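PDB 6FJY: protein CsuE from Acinetobacter baumannii, which probably serves as the adhesive tip subunit of archaic chaperone-usher Csu pili, which take part in biofilm formation. Local coordinates for residues Leu48-Glu53 with Glu78-Gly83; Glu53-Ser58 with Ser125-Lys130; Ala70-Ser75 with Phe106-Pro111; Val129-Ser134 with Ala167-Ser172. All coordinates share one frame; numbering follows the deposited sequence.

How the interactions relate
Strand 47-54 opens the network. Interaction 1 joins it to the loop at 78-83, closing the chain between 53 and 78. Interaction 2, starting at the shared Glu53, reaches on to strand 119-136 and closes the longer loop from 58 to 125, so the two cross along the chain. Interaction 3 pairs strands 67-73 and 103-110, closing residues 75 to 106: it crosses interaction 1 but lies wholly within the loop of interaction 2. Interaction 4 begins on Val129 and Lys130, where interaction 2 ends, closes 134 to 167 and carries the strand order on to 167-184. Asn57 O to Ala70 N links 2 with 3, and Phe106 packs on Trp131 between 3 and 4.

Interaction 1 of 4, residues Leu48-Glu53 with Glu78-Gly83; sequences LKYRVE and EIISLG
Ile80 reaches from the loop 78-83 to the strand side chains of Tyr50 and Val52, crossing each at about a right angle. Its CB already lies 4.1 Å from Val52 CG2, and from there the two branches part. CG2 runs to the tip of the tyrosine, 3.1 Å from Tyr50 OH and 3.9 Å from Tyr50 CZ. The other branch starts at CG1, which sits between the backbone N and the carbonyl carbon of Ile80 (chi1 75°) and packs on Met55; its end, CD1, meets Val52 CG2 at 3.9 Å. Val52 also sets its CB against the backbone, 3.2 Å from Ser81 O. Farther along, Leu82 CD1 comes within 3.6 Å of Glu53 O. The segments meet through van der Waals contacts, apolar between Ile80 and its two neighbours and carbon against oxygen at Ser81 O and Glu53 O; none is a hydrogen bond. The phenol oxygen instead bonds Asp74 OD2, just past strand 67-73, which probably fixes how Tyr50 lies against Ile80, while the tyrosine ring also meets Phe106. The loop between strands 67-73 and 85-87 thus packs against strand 47-54, with Tyr50, Val52 and Ile80 buried, in a beta sandwich of Ig-like fold.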
loop_
_atom_site.group_PDB
_atom_site.type_symbol
_atom_site.label_atom_id
_atom_site.label_comp_id
_atom_site.label_asym_id
_atom_site.label_seq_id
_atom_site.Cartn_x
_atom_site.Cartn_y
_atom_site.Cartn_z
ATOM N N LEU D 48 6.305 -10.299 36.568
ATOM C CA LEU D 48 5.262 -9.883 35.639
ATOM C C LEU D 48 4.434 -11.098 35.261
ATOM O O LEU D 48 4.968 -12.065 34.708
ATOM C CB LEU D 48 5.860 -9.235 34.397
ATOM C CG LEU D 48 4.897 -8.382 33.565
ATOM C CD1 LEU D 48 5.668 -7.295 32.850
ATOM C CD2 LEU D 48 4.125 -9.225 32.560
ATOM N N LYS D 49 3.141 -11.052 35.574
ATOM C CA LYS D 49 2.152 -11.954 35.014
ATOM C C LYS D 49 0.994 -11.110 34.496
ATOM O O LYS D 49 0.752 -9.997 34.977
ATOM C CB LYS D 49 1.668 -12.995 36.043
ATOM C CG LYS D 49 0.467 -12.593 36.887
ATOM C CD LYS D 49 0.061 -13.726 37.865
ATOM C CE LYS D 49 -1.210 -13.376 38.638
ATOM N NZ LYS D 49 -1.545 -14.337 39.734
ATOM N N TYR D 50 0.305 -11.619 33.475
ATOM C CA TYR D 50 -0.802 -10.894 32.870
ATOM C C TYR D 50 -2.028 -11.791 32.782
ATOM O O TYR D 50 -1.949 -13.014 32.928
ATOM C CB TYR D 50 -0.451 -10.338 31.471
ATOM C CG TYR D 50 -0.180 -11.371 30.384
ATOM C CD1 TYR D 50 -1.209 -11.872 29.590
ATOM C CD2 TYR D 50 1.109 -11.820 30.133
ATOM C CE1 TYR D 50 -0.958 -12.811 28.591
ATOM C CE2 TYR D 50 1.362 -12.748 29.141
ATOM C CZ TYR D 50 0.331 -13.239 28.376
ATOM O OH TYR D 50 0.606 -14.161 27.399
ATOM N N ARG D 51 -3.173 -11.147 32.563
ATOM C CA ARG D 51 -4.449 -11.832 32.431
ATOM C C ARG D 51 -5.196 -11.192 31.277
ATOM O O ARG D 51 -5.464 -9.986 31.304
ATOM C CB ARG D 51 -5.270 -11.741 33.725
ATOM C CG ARG D 51 -6.614 -12.454 33.659
ATOM C CD ARG D 51 -7.565 -11.953 34.753
ATOM N NE ARG D 51 -6.973 -12.060 36.085
ATOM C CZ ARG D 51 -7.535 -11.613 37.206
ATOM N NH1 ARG D 51 -8.727 -11.022 37.184
ATOM N NH2 ARG D 51 -6.900 -11.760 38.358
ATOM N N VAL D 52 -5.527 -11.986 30.264
ATOM C CA VAL D 52 -6.321 -11.472 29.156
ATOM C C VAL D 52 -7.780 -11.403 29.591
ATOM O O VAL D 52 -8.391 -12.424 29.921
ATOM C CB VAL D 52 -6.156 -12.339 27.907
ATOM C CG1 VAL D 52 -6.854 -11.686 26.729
ATOM C CG2 VAL D 52 -4.696 -12.542 27.624
ATOM N N GLU D 53 -8.337 -10.196 29.615
ATOM C CA GLU D 53 -9.758 -10.024 29.938
ATOM C C GLU D 53 -10.577 -10.170 28.658
ATOM O O GLU D 53 -11.292 -11.158 28.478
ATOM C CB GLU D 53 -10.009 -8.674 30.619
ATOM C CG GLU D 53 -9.715 -8.632 32.112
ATOM C CD GLU D 53 -10.283 -7.380 32.777
ATOM O OE1 GLU D 53 -10.589 -6.412 32.051
ATOM O OE2 GLU D 53 -10.435 -7.359 34.017
ATOM N N GLU D 78 4.492 -16.536 22.601
ATOM C CA GLU D 78 3.528 -17.533 23.044
ATOM C C GLU D 78 2.104 -17.036 22.829
ATOM O O GLU D 78 1.786 -15.877 23.118
ATOM C CB GLU D 78 3.734 -17.894 24.516
ATOM C CG GLU D 78 4.969 -18.730 24.761
ATOM C CD GLU D 78 4.889 -19.519 26.046
ATOM O OE1 GLU D 78 4.601 -18.913 27.100
ATOM O OE2 GLU D 78 5.105 -20.751 26.000
ATOM N N ILE D 79 1.252 -17.935 22.337
ATOM C CA ILE D 79 -0.138 -17.612 22.034
ATOM C C ILE D 79 -0.895 -17.291 23.317
ATOM O O ILE D 79 -0.869 -18.060 24.288
ATOM C CB ILE D 79 -0.797 -18.778 21.276
ATOM C CG1 ILE D 79 -0.075 -19.025 19.952
ATOM C CG2 ILE D 79 -2.271 -18.507 21.040
ATOM C CD1 ILE D 79 -0.830 -19.906 18.999
ATOM N N ILE D 80 -1.584 -16.160 23.322
ATOM C CA ILE D 80 -2.410 -15.752 24.449
ATOM C C ILE D 80 -3.846 -16.182 24.184
ATOM O O ILE D 80 -4.347 -16.133 23.056
ATOM C CB ILE D 80 -2.316 -14.231 24.715
ATOM C CG1 ILE D 80 -3.104 -13.436 23.679
ATOM C CG2 ILE D 80 -0.877 -13.772 24.669
ATOM C CD1 ILE D 80 -3.259 -11.989 24.035
ATOM N N SER D 81 -4.514 -16.606 25.246
ATOM C CA SER D 81 -5.871 -17.114 25.199
ATOM C C SER D 81 -6.791 -16.183 25.984
ATOM O O SER D 81 -6.343 -15.343 26.769
ATOM C CB SER D 81 -5.904 -18.537 25.759
ATOM O OG SER D 81 -4.633 -19.144 25.591
ATOM N N LEU D 82 -8.099 -16.368 25.782
ATOM C CA LEU D 82 -9.088 -15.387 26.229
ATOM C C LEU D 82 -9.128 -15.228 27.743
ATOM O O LEU D 82 -9.571 -14.187 28.242
ATOM C CB LEU D 82 -10.476 -15.778 25.716
ATOM C CG LEU D 82 -11.667 -14.894 26.090
ATOM C CD1 LEU D 82 -11.388 -13.439 25.737
ATOM C CD2 LEU D 82 -12.927 -15.381 25.400
ATOM N N GLY D 83 -8.697 -16.233 28.492
ATOM C CA GLY D 83 -8.785 -16.106 29.931
ATOM C C GLY D 83 -7.713 -16.863 30.674
ATOM O O GLY D 83 -7.983 -17.466 31.716
#

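Interaction 2 of 4, residues Glu53-Ser58 with Ser125-Lys130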
loop_
_atom_site.group_PDB
_atom_site.type_symbol
_atom_site.label_atom_id
_atom_site.label_comp_id
_atom_site.label_asym_id
_atom_site.label_seq_id
_atom_site.Cartn_x
_atom_site.Cartn_y
_atom_site.Cartn_z
ATOM N N GLU D 53 -8.337 -10.196 29.615
ATOM C CA GLU D 53 -9.758 -10.024 29.938
ATOM C C GLU D 53 -10.577 -10.170 28.658
ATOM O O GLU D 53 -11.292 -11.158 28.478
ATOM C CB GLU D 53 -10.009 -8.674 30.619
ATOM C CG GLU D 53 -9.715 -8.632 32.112
ATOM C CD GLU D 53 -10.283 -7.380 32.777
ATOM O OE1 GLU D 53 -10.589 -6.412 32.051
ATOM O OE2 GLU D 53 -10.435 -7.359 34.017
ATOM N N GLN D 54 -10.468 -9.192 27.759
ATOM C CA GLN D 54 -11.155 -9.222 26.477
ATOM C C GLN D 54 -10.150 -9.445 25.359
ATOM O O GLN D 54 -9.068 -8.846 25.346
ATOM C CB GLN D 54 -11.933 -7.929 26.222
ATOM C CG GLN D 54 -13.197 -7.804 27.050
ATOM C CD GLN D 54 -14.149 -6.751 26.515
ATOM O OE1 GLN D 54 -13.724 -5.703 26.027
ATOM N NE2 GLN D 54 -15.445 -7.033 26.594
ATOM N N MET D 55 -10.518 -10.308 24.420
ATOM C CA MET D 55 -9.661 -10.619 23.286
ATOM C C MET D 55 -10.553 -11.059 22.137
ATOM O O MET D 55 -11.711 -11.435 22.338
ATOM C CB MET D 55 -8.646 -11.714 23.638
ATOM C CG MET D 55 -7.410 -11.771 22.758
ATOM S SD MET D 55 -6.504 -13.291 23.043
ATOM C CE MET D 55 -7.831 -14.456 22.862
ATOM N N SER D 56 -10.000 -11.001 20.928
ATOM C CA SER D 56 -10.687 -11.521 19.755
ATOM C C SER D 56 -9.646 -11.809 18.690
ATOM O O SER D 56 -8.838 -10.936 18.363
ATOM C CB SER D 56 -11.740 -10.533 19.225
ATOM O OG SER D 56 -12.541 -11.131 18.211
ATOM N N ASN D 57 -9.655 -13.034 18.175
ATOM C CA ASN D 57 -8.842 -13.398 17.025
ATOM C C ASN D 57 -9.532 -13.072 15.710
ATOM O O ASN D 57 -8.957 -13.317 14.647
ATOM C CB ASN D 57 -8.487 -14.888 17.076
ATOM C CG ASN D 57 -7.639 -15.253 18.288
ATOM O OD1 ASN D 57 -6.454 -14.923 18.359
ATOM N ND2 ASN D 57 -8.243 -15.948 19.242
ATOM N N SER D 58 -10.735 -12.506 15.760
ATOM C CA SER D 58 -11.532 -12.209 14.577
ATOM C C SER D 58 -11.569 -10.702 14.349
ATOM O O SER D 58 -11.933 -9.942 15.255
ATOM C CB SER D 58 -12.951 -12.765 14.722
ATOM O OG SER D 58 -13.767 -12.368 13.634
ATOM N N SER D 125 -13.481 -7.521 19.447
ATOM C CA SER D 125 -13.387 -7.104 20.827
ATOM C C SER D 125 -12.026 -6.469 21.066
ATOM O O SER D 125 -11.020 -6.907 20.496
ATOM C CB SER D 125 -13.575 -8.282 21.787
ATOM O OG SER D 125 -13.587 -7.828 23.129
ATOM N N PRO D 126 -11.965 -5.436 21.894
ATOM C CA PRO D 126 -10.677 -4.814 22.204
ATOM C C PRO D 126 -9.814 -5.729 23.059
ATOM O O PRO D 126 -10.265 -6.711 23.651
ATOM C CB PRO D 126 -11.069 -3.540 22.953
ATOM C CG PRO D 126 -12.430 -3.836 23.507
ATOM C CD PRO D 126 -13.098 -4.728 22.517
ATOM N N LEU D 127 -8.528 -5.392 23.093
ATOM C CA LEU D 127 -7.554 -6.099 23.915
ATOM C C LEU D 127 -7.534 -5.475 25.309
ATOM O O LEU D 127 -7.087 -4.335 25.484
ATOM C CB LEU D 127 -6.181 -6.031 23.267
ATOM C CG LEU D 127 -5.281 -7.263 23.277
ATOM C CD1 LEU D 127 -3.813 -6.813 23.142
ATOM C CD2 LEU D 127 -5.496 -8.111 24.500
ATOM N N LYS D 128 -8.012 -6.225 26.300
ATOM C CA LYS D 128 -8.013 -5.806 27.693
ATOM C C LYS D 128 -7.165 -6.782 28.488
ATOM O O LYS D 128 -7.460 -7.983 28.528
ATOM C CB LYS D 128 -9.438 -5.748 28.255
ATOM C CG LYS D 128 -10.288 -4.630 27.669
ATOM C CD LYS D 128 -11.666 -4.575 28.317
ATOM C CE LYS D 128 -11.581 -4.250 29.799
ATOM N NZ LYS D 128 -12.920 -4.308 30.466
ATOM N N VAL D 129 -6.120 -6.274 29.121
ATOM C CA VAL D 129 -5.199 -7.109 29.875
ATOM C C VAL D 129 -5.051 -6.544 31.280
ATOM O O VAL D 129 -4.901 -5.330 31.468
ATOM C CB VAL D 129 -3.821 -7.218 29.182
ATOM C CG1 VAL D 129 -2.900 -8.135 29.965
ATOM C CG2 VAL D 129 -3.980 -7.735 27.762
ATOM N N LYS D 130 -5.101 -7.431 32.266
ATOM C CA LYS D 130 -4.771 -7.099 33.638
ATOM C C LYS D 130 -3.324 -7.499 33.876
ATOM O O LYS D 130 -2.957 -8.663 33.675
ATOM C CB LYS D 130 -5.706 -7.802 34.624
ATOM C CG LYS D 130 -5.591 -7.289 36.060
ATOM C CD LYS D 130 -6.704 -7.867 36.944
ATOM C CE LYS D 130 -8.091 -7.424 36.495
ATOM N NZ LYS D 130 -8.430 -6.049 36.980
#
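Lys128 O is gripped by two successive backbone amides, from Glu53 and Gln54. Glu53 N makes the short bond, 2.6 Å from Lys128 O and tilted somewhat from the carbonyl plane, whereas Gln54 N adds a weak one at 3.3 Å to the same oxygen. In return Lys128 N gives a nearly straight bond to Gln54 O, 3.0 Å long with 171° at the hydrogen. Two residues thus face one lysine, a classic beta bulge between antiparallel strands. Beside it Glu53 and Lys128 cross obliquely. The extended glutamate puts Glu53 OE1 3.5 Å from Lys128 NZ in a salt bridge; its other oxygen, OE2, lies 3.8 Å from Lys130 NZ, a long ion pair; the closer partner of Lys130 is Asp168. Gln54 instead runs alongside Lys128, both pointing the same way, with Gln54 OE1 3.3 Å from Lys128 CD and close to the Pro126 ring. A serine hydroxyl, Ser125 OG, rests 3.5 Å from Gln54 CB. Past the bulge, Ser56 CB packs against the backbone N and CB of Ser125, and Ser56 OG bonds Ser58 O within its own segment. The carboxylate placed between two ammonium groups would be expected to stay charged, so that a partly exposed electrostatic network accompanies the irregular backbone pairing.

Interaction 3 of 4, residues Ala70-Ser75 with Phe106-Pro111; sequences AIILDS and FYIRLP
Strands 71-73 and 106-110 run antiparallel, their axes 4.6 Å apart at closest and 155° between directions, with Ile71 facing Arg109 and Leu73 facing Tyr107 as hydrogen-bonded pairs. The latter pair exchanges bonds in both directions, Leu73 N to Tyr107 O and Tyr107 N to Leu73 O, each 2.8 Å. Arg109 N to Ile71 O is similar, but Ile71 N meets Arg109 O at a poor angle and makes a weak bond. On the side carrying Ile71, Leu73, Tyr107 and Arg109, Leu73 is buried and the others are partly exposed. There Leu73 reaches diagonally across to Arg109: its CD1 lies over a guanidinium face, offset toward the rim, and its CD2 approaches Arg109 NH2 to 3.2 Å. The arginine gets there by leaving with CG anti to the backbone N (chi1 -175°) and bending at chi3. Ile71 CD1 touches Pro111 CG at 3.9 Å. On the other side Ile72 and Ile108 lie side by side, with Ile72 CD1 3.9 Å from Ile108 CG1, and Ala70 CB meets Leu110 CD2 at 3.6 Å; Leu173 packs on both isoleucines. Where strand 71-73 ends, Asp74 CA sits over a face of the Phe106 ring in a CH-pi contact, 3.8 Å from its centroid, while Asp74 O lies in the plane of the Tyr107 ring at its edge. Asp74 OD1 bonds Glu78 N. Aliphatic groups and the Phe106 ring therefore make up the buried side, and the Leu73 methyls probably shield part of the guanidinium from water.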
loop_
_atom_site.group_PDB
_atom_site.type_symbol
_atom_site.label_atom_id
_atom_site.label_comp_id
_atom_site.label_asym_id
_atom_site.label_seq_id
_atom_site.Cartn_x
_atom_site.Cartn_y
_atom_site.Cartn_z
ATOM N N ALA D 70 -6.766 -13.758 13.111
ATOM C CA ALA D 70 -5.412 -13.492 13.553
ATOM C C ALA D 70 -5.074 -14.377 14.742
ATOM O O ALA D 70 -5.894 -15.161 15.232
ATOM C CB ALA D 70 -5.239 -12.014 13.907
ATOM N N ILE D 71 -3.837 -14.249 15.199
ATOM C CA ILE D 71 -3.341 -14.974 16.358
ATOM C C ILE D 71 -2.513 -13.986 17.154
ATOM O O ILE D 71 -1.549 -13.419 16.624
ATOM C CB ILE D 71 -2.485 -16.193 15.972
ATOM C CG1 ILE D 71 -3.297 -17.193 15.153
ATOM C CG2 ILE D 71 -1.900 -16.844 17.206
ATOM C CD1 ILE D 71 -2.470 -18.334 14.630
ATOM N N ILE D 72 -2.888 -13.758 18.407
ATOM C CA ILE D 72 -2.167 -12.805 19.238
ATOM C C ILE D 72 -1.160 -13.562 20.089
ATOM O O ILE D 72 -1.489 -14.582 20.702
ATOM C CB ILE D 72 -3.127 -11.982 20.107
ATOM C CG1 ILE D 72 -4.306 -11.494 19.269
ATOM C CG2 ILE D 72 -2.400 -10.787 20.670
ATOM C CD1 ILE D 72 -3.881 -10.765 18.019
ATOM N N LEU D 73 0.076 -13.066 20.112
ATOM C CA LEU D 73 1.156 -13.693 20.853
ATOM C C LEU D 73 1.826 -12.668 21.754
ATOM O O LEU D 73 1.914 -11.485 21.416
ATOM C CB LEU D 73 2.200 -14.319 19.908
ATOM C CG LEU D 73 1.770 -15.411 18.919
ATOM C CD1 LEU D 73 1.432 -14.826 17.562
ATOM C CD2 LEU D 73 2.868 -16.458 18.791
ATOM N N ASP D 74 2.313 -13.145 22.904
ATOM C CA ASP D 74 2.928 -12.299 23.919
ATOM C C ASP D 74 4.390 -12.033 23.578
ATOM O O ASP D 74 4.883 -12.395 22.509
ATOM C CB ASP D 74 2.796 -12.939 25.301
ATOM C CG ASP D 74 3.421 -14.326 25.369
ATOM O OD1 ASP D 74 4.109 -14.718 24.406
ATOM O OD2 ASP D 74 3.215 -15.031 26.385
ATOM N N SER D 75 5.108 -11.417 24.518
ATOM C CA SER D 75 6.472 -10.976 24.265
ATOM C C SER D 75 7.451 -12.133 24.092
ATOM O O SER D 75 8.566 -11.914 23.617
ATOM C CB SER D 75 6.933 -10.061 25.403
ATOM O OG SER D 75 6.014 -9.000 25.599
ATOM N N PHE D 106 3.424 -7.170 22.039
ATOM C CA PHE D 106 2.718 -8.360 21.601
ATOM C C PHE D 106 2.772 -8.407 20.078
ATOM O O PHE D 106 3.173 -7.444 19.417
ATOM C CB PHE D 106 1.262 -8.363 22.088
ATOM C CG PHE D 106 1.078 -8.795 23.523
ATOM C CD1 PHE D 106 2.155 -8.917 24.385
ATOM C CD2 PHE D 106 -0.188 -9.093 24.003
ATOM C CE1 PHE D 106 1.967 -9.318 25.702
ATOM C CE2 PHE D 106 -0.380 -9.495 25.313
ATOM C CZ PHE D 106 0.699 -9.606 26.165
ATOM N N TYR D 107 2.333 -9.530 19.518
ATOM C CA TYR D 107 2.479 -9.773 18.095
ATOM C C TYR D 107 1.164 -10.282 17.530
ATOM O O TYR D 107 0.482 -11.102 18.153
ATOM C CB TYR D 107 3.621 -10.778 17.808
ATOM C CG TYR D 107 4.973 -10.309 18.322
ATOM C CD1 TYR D 107 5.813 -9.531 17.532
ATOM C CD2 TYR D 107 5.399 -10.627 19.611
ATOM C CE1 TYR D 107 7.044 -9.096 18.013
ATOM C CE2 TYR D 107 6.627 -10.193 20.098
ATOM C CZ TYR D 107 7.443 -9.433 19.297
ATOM O OH TYR D 107 8.657 -9.003 19.780
ATOM N N ILE D 108 0.816 -9.785 16.348
ATOM C CA ILE D 108 -0.294 -10.306 15.568
ATOM C C ILE D 108 0.254 -11.255 14.510
ATOM O O ILE D 108 1.191 -10.920 13.770
ATOM C CB ILE D 108 -1.108 -9.175 14.921
ATOM C CG1 ILE D 108 -1.702 -8.262 15.990
ATOM C CG2 ILE D 108 -2.210 -9.753 14.066
ATOM C CD1 ILE D 108 -2.634 -7.206 15.435
ATOM N N ARG D 109 -0.337 -12.434 14.435
ATOM C CA ARG D 109 -0.031 -13.433 13.421
ATOM C C ARG D 109 -1.271 -13.623 12.556
ATOM O O ARG D 109 -2.312 -14.073 13.045
ATOM C CB ARG D 109 0.390 -14.757 14.067
ATOM C CG ARG D 109 0.850 -15.818 13.072
ATOM C CD ARG D 109 1.319 -17.091 13.765
ATOM N NE ARG D 109 2.551 -16.896 14.528
ATOM C CZ ARG D 109 3.054 -17.795 15.373
ATOM N NH1 ARG D 109 2.436 -18.956 15.565
ATOM N NH2 ARG D 109 4.178 -17.535 16.022
ATOM N N LEU D 110 -1.162 -13.273 11.277
ATOM C CA LEU D 110 -2.186 -13.609 10.303
ATOM C C LEU D 110 -1.806 -14.913 9.612
ATOM O O LEU D 110 -0.799 -14.942 8.886
ATOM C CB LEU D 110 -2.339 -12.495 9.289
ATOM C CG LEU D 110 -2.880 -11.205 9.894
ATOM C CD1 LEU D 110 -2.980 -10.106 8.858
ATOM C CD2 LEU D 110 -4.226 -11.468 10.508
ATOM N N PRO D 111 -2.541 -16.002 9.824
ATOM C CA PRO D 111 -2.245 -17.246 9.105
ATOM C C PRO D 111 -2.336 -17.074 7.597
ATOM O O PRO D 111 -3.231 -16.401 7.083
ATOM C CB PRO D 111 -3.319 -18.210 9.617
ATOM C CG PRO D 111 -3.661 -17.690 10.973
ATOM C CD PRO D 111 -3.525 -16.204 10.899
#

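Interaction 4 of 4, residues Val129-Ser134 with Ala167-Ser172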
loop_
_atom_site.group_PDB
_atom_site.type_symbol
_atom_site.label_atom_id
_atom_site.label_comp_id
_atom_site.label_asym_id
_atom_site.label_seq_id
_atom_site.Cartn_x
_atom_site.Cartn_y
_atom_site.Cartn_z
ATOM N N VAL D 129 -6.120 -6.274 29.121
ATOM C CA VAL D 129 -5.199 -7.109 29.875
ATOM C C VAL D 129 -5.051 -6.544 31.280
ATOM O O VAL D 129 -4.901 -5.330 31.468
ATOM C CB VAL D 129 -3.821 -7.218 29.182
ATOM C CG1 VAL D 129 -2.900 -8.135 29.965
ATOM C CG2 VAL D 129 -3.980 -7.735 27.762
ATOM N N LYS D 130 -5.101 -7.431 32.266
ATOM C CA LYS D 130 -4.771 -7.099 33.638
ATOM C C LYS D 130 -3.324 -7.499 33.876
ATOM O O LYS D 130 -2.957 -8.663 33.675
ATOM C CB LYS D 130 -5.706 -7.802 34.624
ATOM C CG LYS D 130 -5.591 -7.289 36.060
ATOM C CD LYS D 130 -6.704 -7.867 36.944
ATOM C CE LYS D 130 -8.091 -7.424 36.495
ATOM N NZ LYS D 130 -8.430 -6.049 36.980
ATOM N N TRP D 131 -2.512 -6.531 34.291
ATOM C CA TRP D 131 -1.091 -6.714 34.531
ATOM C C TRP D 131 -0.799 -6.660 36.023
ATOM O O TRP D 131 -1.360 -5.835 36.750
ATOM C CB TRP D 131 -0.275 -5.635 33.821
ATOM C CG TRP D 131 -0.641 -5.447 32.388
ATOM C CD1 TRP D 131 -1.624 -4.652 31.893
ATOM C CD2 TRP D 131 -0.019 -6.068 31.262
ATOM N NE1 TRP D 131 -1.660 -4.736 30.527
ATOM C CE2 TRP D 131 -0.679 -5.599 30.111
ATOM C CE3 TRP D 131 1.041 -6.969 31.115
ATOM C CZ2 TRP D 131 -0.319 -6.008 28.828
ATOM C CZ3 TRP D 131 1.397 -7.370 29.838
ATOM C CH2 TRP D 131 0.718 -6.894 28.715
ATOM N N PHE D 132 0.088 -7.547 36.464
ATOM C CA PHE D 132 0.615 -7.566 37.823
ATOM C C PHE D 132 2.131 -7.541 37.679
ATOM O O PHE D 132 2.727 -8.520 37.216
ATOM C CB PHE D 132 0.149 -8.811 38.587
ATOM C CG PHE D 132 -1.346 -9.045 38.548
ATOM C CD1 PHE D 132 -1.957 -9.589 37.425
ATOM C CD2 PHE D 132 -2.133 -8.753 39.654
ATOM C CE1 PHE D 132 -3.333 -9.816 37.396
ATOM C CE2 PHE D 132 -3.507 -8.982 39.640
ATOM C CZ PHE D 132 -4.108 -9.515 38.511
ATOM N N TYR D 133 2.761 -6.423 38.042
ATOM C CA TYR D 133 4.182 -6.252 37.769
ATOM C C TYR D 133 4.906 -5.644 38.962
ATOM O O TYR D 133 4.321 -4.916 39.770
ATOM C CB TYR D 133 4.424 -5.374 36.527
ATOM C CG TYR D 133 3.799 -4.001 36.600
ATOM C CD1 TYR D 133 4.497 -2.923 37.140
ATOM C CD2 TYR D 133 2.515 -3.777 36.123
ATOM C CE1 TYR D 133 3.932 -1.668 37.205
ATOM C CE2 TYR D 133 1.937 -2.518 36.185
ATOM C CZ TYR D 133 2.645 -1.471 36.732
ATOM O OH TYR D 133 2.065 -0.225 36.795
ATOM N N SER D 134 6.199 -5.962 39.057
ATOM C CA SER D 134 7.131 -5.293 39.966
ATOM C C SER D 134 8.485 -5.256 39.266
ATOM O O SER D 134 9.220 -6.250 39.267
ATOM C CB SER D 134 7.228 -5.994 41.309
ATOM O OG SER D 134 8.145 -5.312 42.141
ATOM N N ALA D 167 -3.451 -3.955 37.182
ATOM C CA ALA D 167 -3.720 -2.747 36.413
ATOM C C ALA D 167 -4.123 -3.132 34.999
ATOM O O ALA D 167 -3.481 -3.978 34.369
ATOM C CB ALA D 167 -2.503 -1.817 36.374
ATOM N N ASP D 168 -5.170 -2.488 34.494
ATOM C CA ASP D 168 -5.837 -2.898 33.269
ATOM C C ASP D 168 -5.462 -1.973 32.121
ATOM O O ASP D 168 -5.682 -0.761 32.198
ATOM C CB ASP D 168 -7.350 -2.914 33.470
ATOM C CG ASP D 168 -7.765 -3.854 34.565
ATOM O OD1 ASP D 168 -7.058 -4.866 34.759
ATOM O OD2 ASP D 168 -8.788 -3.590 35.233
ATOM N N SER D 169 -4.919 -2.552 31.054
ATOM C CA SER D 169 -4.698 -1.862 29.792
ATOM C C SER D 169 -5.837 -2.167 28.828
ATOM O O SER D 169 -6.547 -3.165 28.957
ATOM C CB SER D 169 -3.354 -2.262 29.165
ATOM O OG SER D 169 -3.355 -3.596 28.689
ATOM N N LEU D 170 -6.007 -1.277 27.858
ATOM C CA LEU D 170 -7.099 -1.339 26.898
ATOM C C LEU D 170 -6.607 -0.740 25.592
ATOM O O LEU D 170 -6.133 0.401 25.569
ATOM C CB LEU D 170 -8.329 -0.568 27.399
ATOM C CG LEU D 170 -9.743 -0.895 26.892
ATOM C CD1 LEU D 170 -10.745 0.176 27.361
ATOM C CD2 LEU D 170 -9.832 -1.087 25.386
ATOM N N GLY D 171 -6.724 -1.502 24.512
ATOM C CA GLY D 171 -6.392 -0.980 23.203
ATOM C C GLY D 171 -7.242 -1.629 22.134
ATOM O O GLY D 171 -7.769 -2.730 22.309
ATOM N N SER D 172 -7.361 -0.922 21.016
ATOM C CA SER D 172 -8.048 -1.411 19.834
ATOM C C SER D 172 -7.028 -1.865 18.800
ATOM O O SER D 172 -6.044 -1.167 18.537
ATOM C CB SER D 172 -8.944 -0.328 19.237
ATOM O OG SER D 172 -9.458 -0.752 17.985
#
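Backbone hydrogen bonds pair Val129 with Ser169 and Trp131 with Ala167 across antiparallel strands 129-134 and 167-172. Ser169 N to Val129 O is 2.8 Å, with Val129 N to Ser169 O longer at 3.1 Å. The other pair is formed by Trp131 N to Ala167 O, 2.7 Å, and Ala167 N to Trp131 O, 2.8 Å. Among the side chains, the indole gives a nearly straight bond: Trp131 NE1 to Ser169 OG measures 2.7 Å with 171° at the hydrogen, and the hydroxyl lies in the ring plane. Ser169 meets it with OG held between its own backbone N and carbonyl carbon (chi1 70°). This bond satisfies a buried indole N-H and should fix the turn of the ring, over one face of which Val129 CG1 sits. Charge pairing falls on the opposite side of the sheet, where Lys130 and Asp168 lie side by side. Lys130, bent at chi3 and chi4, brings NZ 2.9 Å from Asp168 OD1, on the syn lone pair, with a weaker bond to OD2. Apolar contact is slight, Tyr133 CE2 reaching Ala167 CB at 4.5 Å, while Val4 of strand 2-4 touches Trp131, Ala167 and Ser169. Strand 119-136 pairs with 47-54 on one flank and 167-184 on the other, an antiparallel arrangement characteristic of the beta sandwich in an Ig-like fold.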